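Local structure of AvrRpt2 (Erwinia amylovora, 6HQZ) at residues P41-S46 / L52-D57; W97-P100 / W104-S107; T25-H30 / M106-G111; D45-Q50 / A142-H147. The protein is a type III secreted effector that probably acts as a papain-like (C70 family) cysteine protease inside plant cells, and is an avirulence protein in fire blight resistance. All coordinates share one frame; numbering follows the deposited sequence.

Contact 1 of 4, residues P41-S46 / L52-D57; sequences PELYDS and LQQRED
A helix-loop-helix corner of the papain-like protease domain brings Gln54, on helix 49-65, against Glu42 and Leu43 of the short helix 40-45. The two helices come nearest at Leu43 and Gln54, whose CA atoms are 5.8 Å apart. Gln54 does the touching for its helix: its aliphatic stem lies against the backbone of the short helix, with CB 3.7 Å and CG 3.8 Å from Glu42 O. The chain then bends at chi2 (-77°), which turns the amide end onto the backbone and CB of Leu43. Of the Glu42 side chain, CB comes nearest, 4.2 Å from Gln54 CG, while its carboxylate leads away from the second helix. The contact is thus mainly van der Waals packing; Gln54 is buried, with Pro36 as a further neighbour. Around it, Leu43 packs on Val58 one turn further along helix 49-65, and Arg55 turns from the interface to a salt bridge with Glu69 and a hydrogen bond with His147. With CG of Leu43 anti to the backbone N (chi1 175°), its branch point also lies over the ring centre of the next residue: Leu43 CG is 3.9 Å above the plane of Tyr44.

Contact 2 of 4, residues W97-P100 / W104-S107; sequences WQTP and WHMS
Trp97 pairs with His105 and Gln98 with Trp104 at the loop end of an antiparallel beta hairpin, strands 93-98 and 104-113. Two backbone bonds close the hydrogen-bonded pair: Trp97 N to His105 O at 2.9 Å and His105 N to Trp97 O at 3.0 Å. In the non-hydrogen-bonded pair Gln98 lies across one face of the Trp104 indole. Its CB makes a CH-pi contact 3.5 Å from the centroid of the six-membered ring, almost on the ring normal, and the extended chain lays the amide over the ring as well, the planes 19° apart. The other side of the sheet carries Trp97, where chi1 of 64° tucks the indole in so that one face receives Thr99 CG2 and His105 CB. At the indole edge, Trp97 NE1 gives a nearly straight hydrogen bond (160°) to Ser107 OG at 3.2 Å, close to the ring plane. Thr99 CG2 also touches His105 CD2 at 3.3 Å. The second shell is the connecting loop. There Gly102 O takes a bond from Gln98 NE2, fixing the amide from its far end, and Ser103 is bonded through OG to His105 NE2 and through O to Thr99 OG1.

Contact 3 of 4, residues T25-H30 / M106-G111; sequences TRMLGH and MSVLTG
Val108 meets Met27 and Leu28 with its two methyls divided between them: CG2 faces the methionine and CG1 the leucine. This is helix-on-sheet packing of the papain-like fold, the C-terminal end of helix 19-27 resting on strand 104-113. The side chains of Met27 and Val108 run at a slant to each other. CB of Met27 points at the strand, and the chain runs out with chi2 at -172° before turning at chi3 (-95°), which swings the end methyl back to Val108: Met27 CE is 3.6 Å from Val108 CG2, while Met27 CB and SD each stand 4.1 Å from that same methyl. Leu28 behaves differently. Leu28 and Val108 lie alongside each other, pointing opposite ways, and the touch is between methyls, Leu28 CD1 to Val108 CG1 at 3.9 Å.

Leu28 sits where the helix is ending. Gly29 follows with a positive phi (98°) in a Schellman motif, closed by His30 N to Thr25 O at 3.1 Å and Gly29 N to Arg26 O at 3.0 Å. On the sheet side, Val108 is held by a backbone bond to His122 of strand 118-123, and further along Thr110 and Gly111 form a classic beta bulge facing Ile120. Met94, which touches Leu28, and Cys24, which touches Val108, extend the same apolar layer. Methyls and one thioether make up the interface, and no hydrogen bond crosses it. Its cohesion therefore comes from dispersion and from the burial of Met27 and Val108, with little directional demand on either partner.

Contact 4 of 4, residues D45-Q50 / A142-H147; sequences DSSGPQ and AWRVPH
Arg144 spreads its guanidinium beneath Ser47, whose CB stands 3.3 Å above the plane of the group, displaced toward the rim and nearest the NH2 end: Ser47 CB to Arg144 NH2 is 3.4 Å. At the edge of the same group lies the carboxylate of Asp45. Arg144 NH1 and Asp45 OD1 form a long salt bridge, 3.4 Å apart, and the hydrogen bond within it is weak although fairly straight (163°). The carboxylate and guanidinium planes are turned 46° from each other, so the pair is not a flat two-pronged one and NH1 alone carries the bond. The extended first two torsions of Arg144 bring its CD against the acid, 3.5 Å from Asp45 OD1; the turn at chi3 (-140°) then sets the guanidinium.

The arginine projects from a type I beta turn, Ala142 to Val145, closed by Val145 N to Ala142 O at 3.1 Å. Opposite it the chain runs from Asp45 through Ser46 and Ser47 to Gly48, the N-cap of helix 49-65. Gly48 and Pro49 are poorly ordered, and a weak bond from Gln50 NE2 to Ser46 OG spans this loop. At the surface, with Arg144 and Ser47 exposed, so modest an ion pair is probably weakened further by water. The contact ties the connection between helices 40-45 and 49-65 to the loop that leads from helix 134-140 to strand 149-152, with Ala142 and Val145 packing beneath on Tyr44 of helix 40-45.

How the contacts relate
Helix 40-45 touches all four contacts. Contacts 1 and 4 share Asp45 and Ser46, their centres about 5 Å apart, and are joined by Leu43 O to His147 NE2 at 2.8 Å. Contact 2 touches contact 1 through Trp104, with Tyr44 CB 3.6 Å from Trp104 CE3; Trp104 CZ3 also meets Ala142 CB of contact 4 at 3.6 Å. Contacts 2 and 3 share Met106 and Ser107 on strand 104-113, their centres about 14 Å apart, and Tyr44 OH reaches Met106 CG at 3.4 Å. Contacts 3 and 4 stay about 8 Å apart at their nearest atoms. Helix 19-27 packed on this sheet probably corresponds to the central helix of papain-like proteases, which borders the active-site cleft.

Contact 1 of 4, residues P41-S46 / L52-D57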
loop_
_atom_site.group_PDB
_atom_site.type_symbol
_atom_site.label_atom_id
_atom_site.label_comp_id
_atom_site.label_asym_id
_atom_site.label_seq_id
_atom_site.Cartn_x
_atom_site.Cartn_y
_atom_site.Cartn_z
ATOM N N PRO A 41 22.402 17.216 11.077
ATOM C CA PRO A 41 23.454 16.998 10.054
ATOM C C PRO A 41 24.288 15.738 10.279
ATOM O O PRO A 41 24.597 15.038 9.321
ATOM C CB PRO A 41 24.360 18.226 10.172
ATOM C CG PRO A 41 23.630 19.207 11.027
ATOM C CD PRO A 41 22.457 18.582 11.659
ATOM N N GLU A 42 24.562 15.441 11.534
ATOM C CA GLU A 42 25.376 14.273 11.870
ATOM C C GLU A 42 24.609 12.948 11.701
ATOM O O GLU A 42 25.166 11.902 11.300
ATOM C CB GLU A 42 25.971 14.458 13.264
ATOM C CG GLU A 42 26.969 15.629 13.318
ATOM C CD GLU A 42 26.339 17.030 13.336
ATOM O OE1 GLU A 42 25.144 17.170 13.739
ATOM O OE2 GLU A 42 27.072 17.997 12.955
ATOM N N LEU A 43 23.325 13.018 12.012
ATOM C CA LEU A 43 22.435 11.904 11.861
ATOM C C LEU A 43 22.246 11.611 10.371
ATOM O O LEU A 43 22.207 10.450 10.009
ATOM C CB LEU A 43 21.079 12.211 12.512
ATOM C CG LEU A 43 19.980 11.164 12.320
ATOM C CD1 LEU A 43 20.452 9.880 12.938
ATOM C CD2 LEU A 43 18.647 11.609 12.880
ATOM N N TYR A 44 22.144 12.643 9.519
ATOM C CA TYR A 44 21.696 12.418 8.136
ATOM C C TYR A 44 22.742 12.593 7.077
ATOM O O TYR A 44 22.548 12.160 5.911
ATOM C CB TYR A 44 20.495 13.314 7.819
ATOM C CG TYR A 44 19.259 12.832 8.461
ATOM C CD1 TYR A 44 18.763 11.568 8.211
ATOM C CD2 TYR A 44 18.566 13.627 9.353
ATOM C CE1 TYR A 44 17.612 11.091 8.842
ATOM C CE2 TYR A 44 17.423 13.175 9.974
ATOM C CZ TYR A 44 16.917 11.907 9.728
ATOM O OH TYR A 44 15.768 11.442 10.374
ATOM N N ASP A 45 23.840 13.218 7.441
ATOM C CA ASP A 45 24.852 13.531 6.456
ATOM C C ASP A 45 26.295 13.291 6.878
ATOM O O ASP A 45 27.187 13.801 6.225
ATOM C CB ASP A 45 24.731 14.980 6.008
ATOM C CG ASP A 45 25.418 15.232 4.664
ATOM O OD1 ASP A 45 25.638 14.280 3.868
ATOM O OD2 ASP A 45 25.796 16.384 4.434
ATOM N N SER A 46 26.550 12.523 7.932
ATOM C CA SER A 46 27.955 12.346 8.406
ATOM C C SER A 46 28.598 11.196 7.675
ATOM O O SER A 46 27.912 10.276 7.313
ATOM C CB SER A 46 28.028 12.024 9.904
ATOM O OG SER A 46 28.081 13.195 10.690
ATOM N N LEU A 52 29.970 6.625 11.557
ATOM C CA LEU A 52 29.833 5.224 12.043
ATOM C C LEU A 52 29.252 5.145 13.489
ATOM O O LEU A 52 28.623 4.114 13.851
ATOM C CB LEU A 52 31.156 4.406 11.941
ATOM C CG LEU A 52 31.229 3.470 10.707
ATOM C CD1 LEU A 52 31.572 4.271 9.444
ATOM C CD2 LEU A 52 32.171 2.283 10.888
ATOM N N GLN A 53 29.495 6.223 14.268
ATOM C CA GLN A 53 28.976 6.414 15.623
ATOM C C GLN A 53 27.521 6.690 15.613
ATOM O O GLN A 53 26.812 6.072 16.390
ATOM C CB GLN A 53 29.622 7.608 16.375
ATOM C CG GLN A 53 28.921 7.911 17.734
ATOM C CD GLN A 53 29.646 8.870 18.685
ATOM O OE1 GLN A 53 30.871 8.989 18.676
ATOM N NE2 GLN A 53 28.871 9.528 19.543
ATOM N N GLN A 54 27.093 7.699 14.827
ATOM C CA GLN A 54 25.695 8.080 14.780
ATOM C C GLN A 54 24.904 6.914 14.165
ATOM O O GLN A 54 23.770 6.705 14.563
ATOM C CB GLN A 54 25.420 9.426 14.033
ATOM C CG GLN A 54 25.390 10.695 14.918
ATOM C CD GLN A 54 24.094 10.907 15.750
ATOM O OE1 GLN A 54 23.877 10.251 16.797
ATOM N NE2 GLN A 54 23.279 11.883 15.341
ATOM N N ARG A 55 25.516 6.145 13.251
ATOM C CA ARG A 55 24.889 4.913 12.748
ATOM C C ARG A 55 24.653 3.886 13.863
ATOM O O ARG A 55 23.589 3.278 13.921
ATOM C CB ARG A 55 25.705 4.248 11.605
ATOM C CG ARG A 55 25.090 2.949 11.010
ATOM C CD ARG A 55 23.641 3.168 10.520
ATOM N NE ARG A 55 23.061 1.945 9.965
ATOM C CZ ARG A 55 21.789 1.795 9.601
ATOM N NH1 ARG A 55 20.909 2.774 9.761
ATOM N NH2 ARG A 55 21.378 0.630 9.102
ATOM N N GLU A 56 25.637 3.710 14.740
ATOM C CA GLU A 56 25.488 2.826 15.923
ATOM C C GLU A 56 24.400 3.321 16.892
ATOM O O GLU A 56 23.547 2.541 17.322
ATOM C CB GLU A 56 26.804 2.670 16.692
ATOM C CG GLU A 56 26.686 1.694 17.869
ATOM C CD GLU A 56 27.997 1.073 18.309
ATOM O OE1 GLU A 56 29.026 1.781 18.379
ATOM O OE2 GLU A 56 27.988 -0.137 18.631
ATOM N N ASP A 57 24.455 4.613 17.222
ATOM C CA ASP A 57 23.467 5.271 18.090
ATOM C C ASP A 57 22.041 5.118 17.594
ATOM O O ASP A 57 21.135 4.781 18.342
ATOM C CB ASP A 57 23.752 6.770 18.216
ATOM C CG ASP A 57 24.962 7.070 19.046
ATOM O OD1 ASP A 57 25.459 6.185 19.781
ATOM O OD2 ASP A 57 25.436 8.234 18.965
#

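Contact 2 of 4, residues W97-P100 / W104-S107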
loop_
_atom_site.group_PDB
_atom_site.type_symbol
_atom_site.label_atom_id
_atom_site.label_comp_id
_atom_site.label_asym_id
_atom_site.label_seq_id
_atom_site.Cartn_x
_atom_site.Cartn_y
_atom_site.Cartn_z
ATOM N N TRP A 97 15.557 15.145 5.563
ATOM C CA TRP A 97 15.764 15.809 4.271
ATOM C C TRP A 97 16.415 17.133 4.403
ATOM O O TRP A 97 16.405 17.741 5.460
ATOM C CB TRP A 97 14.447 15.961 3.508
ATOM C CG TRP A 97 13.434 16.836 4.154
ATOM C CD1 TRP A 97 12.667 16.570 5.261
ATOM C CD2 TRP A 97 12.996 18.133 3.671
ATOM N NE1 TRP A 97 11.799 17.610 5.480
ATOM C CE2 TRP A 97 11.937 18.542 4.498
ATOM C CE3 TRP A 97 13.339 18.921 2.578
ATOM C CZ2 TRP A 97 11.291 19.726 4.318
ATOM C CZ3 TRP A 97 12.645 20.110 2.358
ATOM C CH2 TRP A 97 11.652 20.513 3.247
ATOM N N GLN A 98 17.049 17.578 3.331
ATOM C CA GLN A 98 17.827 18.769 3.376
ATOM C C GLN A 98 17.104 19.906 2.639
ATOM O O GLN A 98 16.735 19.754 1.467
ATOM C CB GLN A 98 19.242 18.539 2.827
ATOM C CG GLN A 98 20.182 19.713 3.035
ATOM C CD GLN A 98 21.592 19.484 2.506
ATOM O OE1 GLN A 98 21.783 18.732 1.571
ATOM N NE2 GLN A 98 22.569 20.115 3.137
ATOM N N THR A 99 17.015 21.064 3.273
ATOM C CA THR A 99 16.280 22.130 2.659
ATOM C C THR A 99 17.159 22.905 1.707
ATOM O O THR A 99 18.405 22.859 1.785
ATOM C CB THR A 99 15.647 23.087 3.704
ATOM O OG1 THR A 99 16.667 23.666 4.525
ATOM C CG2 THR A 99 14.657 22.368 4.548
ATOM N N PRO A 100 16.514 23.676 0.825
ATOM C CA PRO A 100 17.285 24.537 0.016
ATOM C C PRO A 100 18.247 25.420 0.789
ATOM O O PRO A 100 19.365 25.567 0.399
ATOM C CB PRO A 100 16.204 25.444 -0.626
ATOM C CG PRO A 100 15.066 24.507 -0.833
ATOM C CD PRO A 100 15.097 23.643 0.396
ATOM N N TRP A 104 19.094 20.477 7.777
ATOM C CA TRP A 104 18.454 19.201 7.751
ATOM C C TRP A 104 17.218 19.277 8.671
ATOM O O TRP A 104 17.225 19.971 9.694
ATOM C CB TRP A 104 19.389 18.079 8.208
ATOM C CG TRP A 104 20.447 17.797 7.184
ATOM C CD1 TRP A 104 21.631 18.475 7.057
ATOM C CD2 TRP A 104 20.372 16.916 6.098
ATOM N NE1 TRP A 104 22.332 18.004 5.969
ATOM C CE2 TRP A 104 21.576 17.036 5.372
ATOM C CE3 TRP A 104 19.404 15.997 5.655
ATOM C CZ2 TRP A 104 21.844 16.271 4.239
ATOM C CZ3 TRP A 104 19.655 15.289 4.527
ATOM C CH2 TRP A 104 20.889 15.414 3.839
ATOM N N HIS A 105 16.215 18.543 8.295
ATOM C CA HIS A 105 14.917 18.502 8.992
ATOM C C HIS A 105 14.317 17.104 8.980
ATOM O O HIS A 105 14.636 16.288 8.112
ATOM C CB HIS A 105 13.934 19.506 8.309
ATOM C CG HIS A 105 14.399 20.902 8.408
ATOM N ND1 HIS A 105 14.017 21.730 9.430
ATOM C CD2 HIS A 105 15.347 21.574 7.710
ATOM C CE1 HIS A 105 14.615 22.896 9.292
ATOM N NE2 HIS A 105 15.450 22.821 8.271
ATOM N N MET A 106 13.358 16.866 9.877
ATOM C CA MET A 106 12.613 15.659 9.892
ATOM C C MET A 106 11.152 15.969 9.733
ATOM O O MET A 106 10.680 16.944 10.332
ATOM C CB MET A 106 12.821 14.948 11.202
ATOM C CG MET A 106 14.146 14.301 11.402
ATOM S SD MET A 106 14.195 13.620 13.058
ATOM C CE MET A 106 12.975 12.327 12.858
ATOM N N SER A 107 10.455 15.139 8.939
ATOM C CA SER A 107 9.039 15.309 8.675
ATOM C C SER A 107 8.407 13.972 8.592
ATOM O O SER A 107 9.102 12.945 8.558
ATOM C CB SER A 107 8.827 16.071 7.378
ATOM O OG SER A 107 9.298 17.413 7.484
#

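Contact 3 of 4, residues T25-H30 / M106-G111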
loop_
_atom_site.group_PDB
_atom_site.type_symbol
_atom_site.label_atom_id
_atom_site.label_comp_id
_atom_site.label_asym_id
_atom_site.label_seq_id
_atom_site.Cartn_x
_atom_site.Cartn_y
_atom_site.Cartn_z
ATOM N N THR A 25 8.461 11.278 16.094
ATOM C CA THR A 25 8.305 9.981 16.729
ATOM C C THR A 25 6.915 9.932 17.447
ATOM O O THR A 25 6.246 8.907 17.313
ATOM C CB THR A 25 9.453 9.625 17.675
ATOM O OG1 THR A 25 9.641 10.679 18.603
ATOM C CG2 THR A 25 10.691 9.376 16.947
ATOM N N ARG A 26 6.458 11.052 18.040
ATOM C CA ARG A 26 5.105 11.157 18.622
ATOM C C ARG A 26 3.998 11.011 17.558
ATOM O O ARG A 26 3.002 10.287 17.790
ATOM C CB ARG A 26 4.887 12.436 19.477
ATOM C CG ARG A 26 3.868 12.257 20.601
ATOM C CD ARG A 26 3.929 13.299 21.752
ATOM N NE ARG A 26 5.192 14.047 21.730
ATOM C CZ ARG A 26 5.351 15.332 22.039
ATOM N NH1 ARG A 26 4.340 16.065 22.494
ATOM N NH2 ARG A 26 6.564 15.869 21.920
ATOM N N MET A 27 4.204 11.600 16.376
ATOM C CA MET A 27 3.268 11.410 15.276
ATOM C C MET A 27 3.193 9.961 14.818
ATOM O O MET A 27 2.134 9.550 14.345
ATOM C CB MET A 27 3.539 12.337 14.102
ATOM C CG MET A 27 3.330 13.785 14.440
ATOM S SD MET A 27 3.430 14.847 12.991
ATOM C CE MET A 27 5.127 15.371 13.030
ATOM N N LEU A 28 4.274 9.204 15.005
ATOM C CA LEU A 28 4.305 7.767 14.647
ATOM C C LEU A 28 3.663 6.843 15.727
ATOM O O LEU A 28 3.668 5.610 15.557
ATOM C CB LEU A 28 5.727 7.299 14.356
ATOM C CG LEU A 28 6.125 7.197 12.883
ATOM C CD1 LEU A 28 5.915 8.448 12.017
ATOM C CD2 LEU A 28 7.554 6.712 12.772
ATOM N N GLY A 29 3.236 7.430 16.845
ATOM C CA GLY A 29 2.624 6.723 17.996
ATOM C C GLY A 29 3.566 6.410 19.170
ATOM O O GLY A 29 3.127 5.838 20.139
ATOM N N HIS A 30 4.839 6.799 19.098
ATOM C CA HIS A 30 5.849 6.477 20.135
ATOM C C HIS A 30 6.060 7.635 21.109
ATOM O O HIS A 30 5.947 8.819 20.745
ATOM C CB HIS A 30 7.205 6.152 19.464
ATOM C CG HIS A 30 7.186 4.911 18.623
ATOM N ND1 HIS A 30 7.934 3.789 18.926
ATOM C CD2 HIS A 30 6.476 4.605 17.517
ATOM C CE1 HIS A 30 7.680 2.842 18.041
ATOM N NE2 HIS A 30 6.789 3.305 17.182
ATOM N N MET A 106 13.358 16.866 9.877
ATOM C CA MET A 106 12.613 15.659 9.892
ATOM C C MET A 106 11.152 15.969 9.733
ATOM O O MET A 106 10.680 16.944 10.332
ATOM C CB MET A 106 12.821 14.948 11.202
ATOM C CG MET A 106 14.146 14.301 11.402
ATOM S SD MET A 106 14.195 13.620 13.058
ATOM C CE MET A 106 12.975 12.327 12.858
ATOM N N SER A 107 10.455 15.139 8.939
ATOM C CA SER A 107 9.039 15.309 8.675
ATOM C C SER A 107 8.407 13.972 8.592
ATOM O O SER A 107 9.102 12.945 8.558
ATOM C CB SER A 107 8.827 16.071 7.378
ATOM O OG SER A 107 9.298 17.413 7.484
ATOM N N VAL A 108 7.086 13.942 8.572
ATOM C CA VAL A 108 6.361 12.686 8.514
ATOM C C VAL A 108 5.561 12.542 7.283
ATOM O O VAL A 108 4.644 13.336 7.058
ATOM C CB VAL A 108 5.406 12.527 9.741
ATOM C CG1 VAL A 108 4.644 11.185 9.576
ATOM C CG2 VAL A 108 6.200 12.541 11.048
ATOM N N LEU A 109 5.930 11.533 6.476
ATOM C CA LEU A 109 5.246 11.171 5.246
ATOM C C LEU A 109 3.937 10.500 5.601
ATOM O O LEU A 109 3.943 9.519 6.373
ATOM C CB LEU A 109 6.047 10.185 4.421
ATOM C CG LEU A 109 5.448 9.839 3.058
ATOM C CD1 LEU A 109 5.289 11.049 2.109
ATOM C CD2 LEU A 109 6.347 8.757 2.500
ATOM N N THR A 110 2.860 11.001 5.033
ATOM C CA THR A 110 1.490 10.435 5.315
ATOM C C THR A 110 0.684 9.929 4.105
ATOM O O THR A 110 -0.292 9.167 4.284
ATOM C CB THR A 110 0.598 11.440 6.047
ATOM O OG1 THR A 110 0.250 12.530 5.141
ATOM C CG2 THR A 110 1.302 11.905 7.332
ATOM N N GLY A 111 0.954 10.472 2.919
ATOM C CA GLY A 111 0.271 10.070 1.750
ATOM C C GLY A 111 0.914 10.544 0.480
ATOM O O GLY A 111 1.934 11.207 0.509
#

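Contact 4 of 4, residues D45-Q50 / A142-H147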
loop_
_atom_site.group_PDB
_atom_site.type_symbol
_atom_site.label_atom_id
_atom_site.label_comp_id
_atom_site.label_asym_id
_atom_site.label_seq_id
_atom_site.Cartn_x
_atom_site.Cartn_y
_atom_site.Cartn_z
ATOM N N ASP A 45 23.840 13.218 7.441
ATOM C CA ASP A 45 24.852 13.531 6.456
ATOM C C ASP A 45 26.295 13.291 6.878
ATOM O O ASP A 45 27.187 13.801 6.225
ATOM C CB ASP A 45 24.731 14.980 6.008
ATOM C CG ASP A 45 25.418 15.232 4.664
ATOM O OD1 ASP A 45 25.638 14.280 3.868
ATOM O OD2 ASP A 45 25.796 16.384 4.434
ATOM N N SER A 46 26.550 12.523 7.932
ATOM C CA SER A 46 27.955 12.346 8.406
ATOM C C SER A 46 28.598 11.196 7.675
ATOM O O SER A 46 27.912 10.276 7.313
ATOM C CB SER A 46 28.028 12.024 9.904
ATOM O OG SER A 46 28.081 13.195 10.690
ATOM N N SER A 47 29.911 11.265 7.474
ATOM C CA SER A 47 30.729 10.093 7.075
ATOM C C SER A 47 31.993 9.954 7.972
ATOM O O SER A 47 32.231 10.794 8.825
ATOM C CB SER A 47 31.119 10.185 5.604
ATOM O OG SER A 47 31.549 8.910 5.127
ATOM N N GLY A 48 32.785 8.895 7.806
ATOM C CA GLY A 48 33.916 8.614 8.723
ATOM C C GLY A 48 33.445 8.366 10.166
ATOM O O GLY A 48 32.374 7.790 10.337
ATOM N N PRO A 49 34.222 8.801 11.211
ATOM C CA PRO A 49 33.914 8.485 12.641
ATOM C C PRO A 49 32.623 9.067 13.204
ATOM O O PRO A 49 31.813 8.331 13.752
ATOM C CB PRO A 49 35.118 9.063 13.414
ATOM C CG PRO A 49 35.738 10.050 12.485
ATOM C CD PRO A 49 35.534 9.477 11.104
ATOM N N GLN A 50 32.422 10.373 13.034
ATOM C CA GLN A 50 31.229 11.054 13.505
ATOM C C GLN A 50 29.924 10.399 12.912
ATOM O O GLN A 50 28.791 10.614 13.435
ATOM C CB GLN A 50 31.352 12.558 13.167
ATOM C CG GLN A 50 30.114 13.392 13.499
ATOM C CD GLN A 50 30.344 14.889 13.389
ATOM O OE1 GLN A 50 30.664 15.531 14.371
ATOM N NE2 GLN A 50 30.143 15.452 12.196
ATOM N N ALA A 142 17.633 12.162 2.701
ATOM C CA ALA A 142 18.947 11.771 3.231
ATOM C C ALA A 142 19.502 10.425 2.717
ATOM O O ALA A 142 19.841 9.596 3.498
ATOM C CB ALA A 142 18.889 11.759 4.748
ATOM N N TRP A 143 19.734 10.332 1.427
ATOM C CA TRP A 143 20.185 9.103 0.760
ATOM C C TRP A 143 21.466 8.536 1.312
ATOM O O TRP A 143 21.686 7.351 1.230
ATOM C CB TRP A 143 20.358 9.357 -0.719
ATOM C CG TRP A 143 19.119 9.634 -1.397
ATOM C CD1 TRP A 143 18.684 10.821 -1.821
ATOM C CD2 TRP A 143 18.114 8.688 -1.726
ATOM N NE1 TRP A 143 17.471 10.692 -2.430
ATOM C CE2 TRP A 143 17.082 9.391 -2.367
ATOM C CE3 TRP A 143 17.995 7.308 -1.564
ATOM C CZ2 TRP A 143 15.910 8.759 -2.844
ATOM C CZ3 TRP A 143 16.849 6.659 -2.084
ATOM C CH2 TRP A 143 15.815 7.400 -2.687
ATOM N N ARG A 144 22.297 9.366 1.923
ATOM C CA ARG A 144 23.587 8.948 2.401
ATOM C C ARG A 144 23.521 7.978 3.556
ATOM O O ARG A 144 24.503 7.236 3.801
ATOM C CB ARG A 144 24.490 10.136 2.787
ATOM C CG ARG A 144 25.852 9.751 3.290
ATOM C CD ARG A 144 26.710 10.976 3.535
ATOM N NE ARG A 144 28.047 10.700 3.106
ATOM C CZ ARG A 144 28.976 11.638 2.983
ATOM N NH1 ARG A 144 28.698 12.921 3.278
ATOM N NH2 ARG A 144 30.177 11.293 2.560
ATOM N N VAL A 145 22.403 7.941 4.251
ATOM C CA VAL A 145 22.313 7.095 5.459
ATOM C C VAL A 145 21.191 6.092 5.288
ATOM O O VAL A 145 20.144 6.432 4.697
ATOM C CB VAL A 145 22.125 7.887 6.770
ATOM C CG1 VAL A 145 23.379 8.731 7.027
ATOM C CG2 VAL A 145 20.868 8.747 6.776
ATOM N N PRO A 146 21.374 4.892 5.784
ATOM C CA PRO A 146 20.325 3.885 5.614
ATOM C C PRO A 146 19.069 4.182 6.420
ATOM O O PRO A 146 18.032 3.588 6.138
ATOM C CB PRO A 146 20.980 2.586 6.127
ATOM C CG PRO A 146 22.400 2.875 6.169
ATOM C CD PRO A 146 22.583 4.320 6.403
ATOM N N HIS A 147 19.158 5.091 7.386
ATOM C CA HIS A 147 18.039 5.386 8.301
ATOM C C HIS A 147 17.298 6.630 7.905
ATOM O O HIS A 147 16.671 7.252 8.732
ATOM C CB HIS A 147 18.479 5.453 9.759
ATOM C CG HIS A 147 19.706 6.273 10.001
ATOM N ND1 HIS A 147 20.972 5.737 9.970
ATOM C CD2 HIS A 147 19.861 7.593 10.277
ATOM C CE1 HIS A 147 21.856 6.692 10.218
ATOM N NE2 HIS A 147 21.206 7.835 10.370
#